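Class II aldolase/adducin domain protein (Pseudomonas syringae pv. phaseolicola 1448A, PDB 3OCR) is of uncertain function, a class II aldolase/adducin family member that may act as a lyase on small sugar-like substrates or, as adducins do, bind actin filaments. Local coordinates at residues I54-S59 / H127-D132. Sequence-based numbering, arbitrary orientation. Where two conformers were deposited one is given.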
loop_
_atom_site.group_PDB
_atom_site.type_symbol
_atom_site.label_atom_id
_atom_site.label_comp_id
_atom_site.label_asym_id
_atom_site.label_seq_id
_atom_site.Cartn_x
_atom_site.Cartn_y
_atom_site.Cartn_z
ATOM N N ILE A 54 15.103 -6.287 -11.987
ATOM C CA ILE A 54 15.892 -7.418 -12.468
ATOM C C ILE A 54 17.054 -7.802 -11.559
ATOM O O ILE A 54 17.904 -8.603 -11.953
ATOM C CB ILE A 54 16.417 -7.192 -13.906
ATOM C CG1 ILE A 54 17.101 -5.833 -14.026
ATOM C CG2 ILE A 54 15.279 -7.333 -14.911
ATOM C CD1 ILE A 54 18.046 -5.715 -15.199
ATOM N N TYR A 55 17.112 -7.209 -10.375
ATOM C CA TYR A 55 18.223 -7.433 -9.484
ATOM C C TYR A 55 17.785 -8.440 -8.404
ATOM O O TYR A 55 16.607 -8.797 -8.320
ATOM C CB TYR A 55 18.708 -6.092 -8.940
ATOM C CG TYR A 55 18.834 -5.075 -10.066
ATOM C CD1 TYR A 55 19.886 -5.157 -10.986
ATOM C CD2 TYR A 55 17.876 -4.069 -10.248
ATOM C CE1 TYR A 55 19.998 -4.257 -12.041
ATOM C CE2 TYR A 55 17.977 -3.153 -11.301
ATOM C CZ TYR A 55 19.045 -3.260 -12.203
ATOM O OH TYR A 55 19.183 -2.385 -13.257
ATOM N N THR A 56 18.726 -8.921 -7.609
ATOM C CA THR A 56 18.485 -10.038 -6.671
ATOM C C THR A 56 18.128 -11.379 -7.331
ATOM O O THR A 56 17.619 -11.440 -8.442
ATOM C CB THR A 56 17.509 -9.694 -5.499
ATOM O OG1 THR A 56 16.148 -9.962 -5.867
ATOM C CG2 THR A 56 17.695 -8.246 -5.031
ATOM N N HIS A 57 18.416 -12.453 -6.605
ATOM C CA HIS A 57 18.474 -13.783 -7.164
ATOM C C HIS A 57 18.161 -14.846 -6.137
ATOM O O HIS A 57 18.447 -14.674 -4.941
ATOM C CB HIS A 57 19.877 -14.034 -7.698
ATOM C CG HIS A 57 20.325 -13.017 -8.700
ATOM N ND1 HIS A 57 19.913 -13.044 -10.015
ATOM C CD2 HIS A 57 21.120 -11.927 -8.575
ATOM C CE1 HIS A 57 20.438 -12.016 -10.656
ATOM N NE2 HIS A 57 21.172 -11.322 -9.807
ATOM N N PHE A 58 17.564 -15.930 -6.616
ATOM C CA PHE A 58 17.369 -17.148 -5.818
ATOM C C PHE A 58 18.170 -18.271 -6.462
ATOM O O PHE A 58 18.044 -18.493 -7.665
ATOM C CB PHE A 58 15.895 -17.560 -5.806
ATOM C CG PHE A 58 14.965 -16.561 -5.183
ATOM C CD1 PHE A 58 15.436 -15.538 -4.368
ATOM C CD2 PHE A 58 13.589 -16.697 -5.355
ATOM C CE1 PHE A 58 14.563 -14.640 -3.791
ATOM C CE2 PHE A 58 12.707 -15.795 -4.762
ATOM C CZ PHE A 58 13.211 -14.770 -3.965
ATOM N N SER A 59 18.945 -19.018 -5.678
ATOM C CA SER A 59 19.681 -20.170 -6.243
ATOM C C SER A 59 19.273 -21.473 -5.551
ATOM O O SER A 59 18.858 -21.449 -4.385
ATOM C CB SER A 59 21.196 -19.963 -6.127
ATOM O OG SER A 59 21.575 -19.828 -4.773
ATOM N N HIS A 127 17.987 -14.208 -1.779
ATOM C CA HIS A 127 18.354 -12.886 -1.335
ATOM C C HIS A 127 17.340 -11.870 -1.846
ATOM O O HIS A 127 17.000 -11.899 -3.023
ATOM C CB HIS A 127 19.770 -12.543 -1.816
ATOM C CG HIS A 127 20.118 -11.107 -1.626
ATOM N ND1 HIS A 127 20.045 -10.483 -0.397
ATOM C CD2 HIS A 127 20.496 -10.158 -2.513
ATOM C CE1 HIS A 127 20.389 -9.215 -0.534
ATOM N NE2 HIS A 127 20.669 -8.993 -1.806
ATOM N N THR A 128 16.826 -10.998 -0.978
ATOM C CA THR A 128 15.840 -9.984 -1.440
ATOM C C THR A 128 16.189 -8.558 -1.043
ATOM O O THR A 128 16.954 -8.318 -0.074
ATOM C CB THR A 128 14.370 -10.262 -0.966
ATOM O OG1 THR A 128 14.337 -10.297 0.452
ATOM C CG2 THR A 128 13.798 -11.597 -1.507
ATOM N N HIS A 129 15.615 -7.617 -1.810
ATOM C CA HIS A 129 15.737 -6.188 -1.553
ATOM C C HIS A 129 14.356 -5.573 -1.455
ATOM O O HIS A 129 13.946 -4.841 -2.354
ATOM C CB HIS A 129 16.432 -5.478 -2.709
ATOM C CG HIS A 129 17.896 -5.745 -2.827
ATOM N ND1 HIS A 129 18.615 -5.359 -3.939
ATOM C CD2 HIS A 129 18.782 -6.331 -1.988
ATOM C CE1 HIS A 129 19.880 -5.711 -3.787
ATOM N NE2 HIS A 129 20.006 -6.304 -2.612
ATOM N N THR A 130 13.623 -5.860 -0.395
ATOM C CA THR A 130 12.279 -5.330 -0.233
ATOM C C THR A 130 12.338 -4.065 0.584
ATOM O O THR A 130 13.293 -3.865 1.337
ATOM C CB THR A 130 11.361 -6.336 0.544
ATOM O OG1 THR A 130 11.883 -6.542 1.879
ATOM C CG2 THR A 130 11.252 -7.653 -0.213
ATOM N N ARG A 131 11.315 -3.217 0.447
ATOM C CA ARG A 131 11.188 -1.999 1.240
ATOM C C ARG A 131 11.415 -2.230 2.737
ATOM O O ARG A 131 12.252 -1.568 3.362
ATOM C CB ARG A 131 9.802 -1.383 0.998
ATOM C CG ARG A 131 9.469 -0.165 1.825
ATOM C CD ARG A 131 7.954 0.080 1.830
ATOM N NE ARG A 131 7.236 -1.050 2.419
ATOM C CZ ARG A 131 6.218 -1.691 1.849
ATOM N NH1 ARG A 131 5.766 -1.308 0.659
ATOM N NH2 ARG A 131 5.646 -2.713 2.482
ATOM N N ASP A 132 10.664 -3.158 3.324
ATOM C CA ASP A 132 10.724 -3.323 4.782
ATOM C C ASP A 132 11.898 -4.186 5.278
ATOM O O ASP A 132 12.444 -3.940 6.371
ATOM C CB ASP A 132 9.381 -3.810 5.329
ATOM C CG ASP A 132 8.256 -2.793 5.113
ATOM O OD1 ASP A 132 8.531 -1.589 4.878
ATOM O OD2 ASP A 132 7.087 -3.218 5.134
HETATM O O HOH W 1 14.383 -8.509 -4.170
#
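Thr-56 packs its methyl against the His-129 ring where a loop enters strand 58-61 beside the end of the antiparallel strand 124-128. The methyl sits over one face of the imidazole, a CH-pi contact with CG2 3.4 Å from the ring centroid and shifted toward the rim beside ND1. A chi1 of 89° puts Thr-56 OG1 between the backbone N and the carbonyl carbon and leaves CG2 anti to that carbon, beside the N, while CB rests 3.4 Å from the carbonyl O of His-127. CG2 also comes within 4.2 Å of CD2 on the His-127 ring.

One backbone bond joins the segments directly, from His-127 N to His-57 O at 3.2 Å, with an N-H...O angle of 150°. A water makes a second, indirect link: it donates to Thr-56 OG1 (2.8 Å) and accepts from His-129 N (2.8 Å). The same hydroxyl donates to Tyr-55 O at 2.8 Å, giving OG1 two partners.

The edge of the Phe-58 ring faces both His-127 O and Thr-128 CG2, the latter 3.9 Å from CE1, with Leu-206 of helix 199-219 and Leu-38 of helix 29-47 packed about the ring.

Beyond the two segments, His-127 ND1 bonds Leu-192 O and His-129 ND1 bonds Asp-52 OD2, while His-149 of a second subunit meets the His-129 ring. Paired histidines at this strand end recall, and are consistent with, the zinc-binding His-X-His of metal-dependent class II aldolases. The Asp-52 bond at ND1 and the Thr-56 methyl over one face together fix the rotation of the His-129 imidazole.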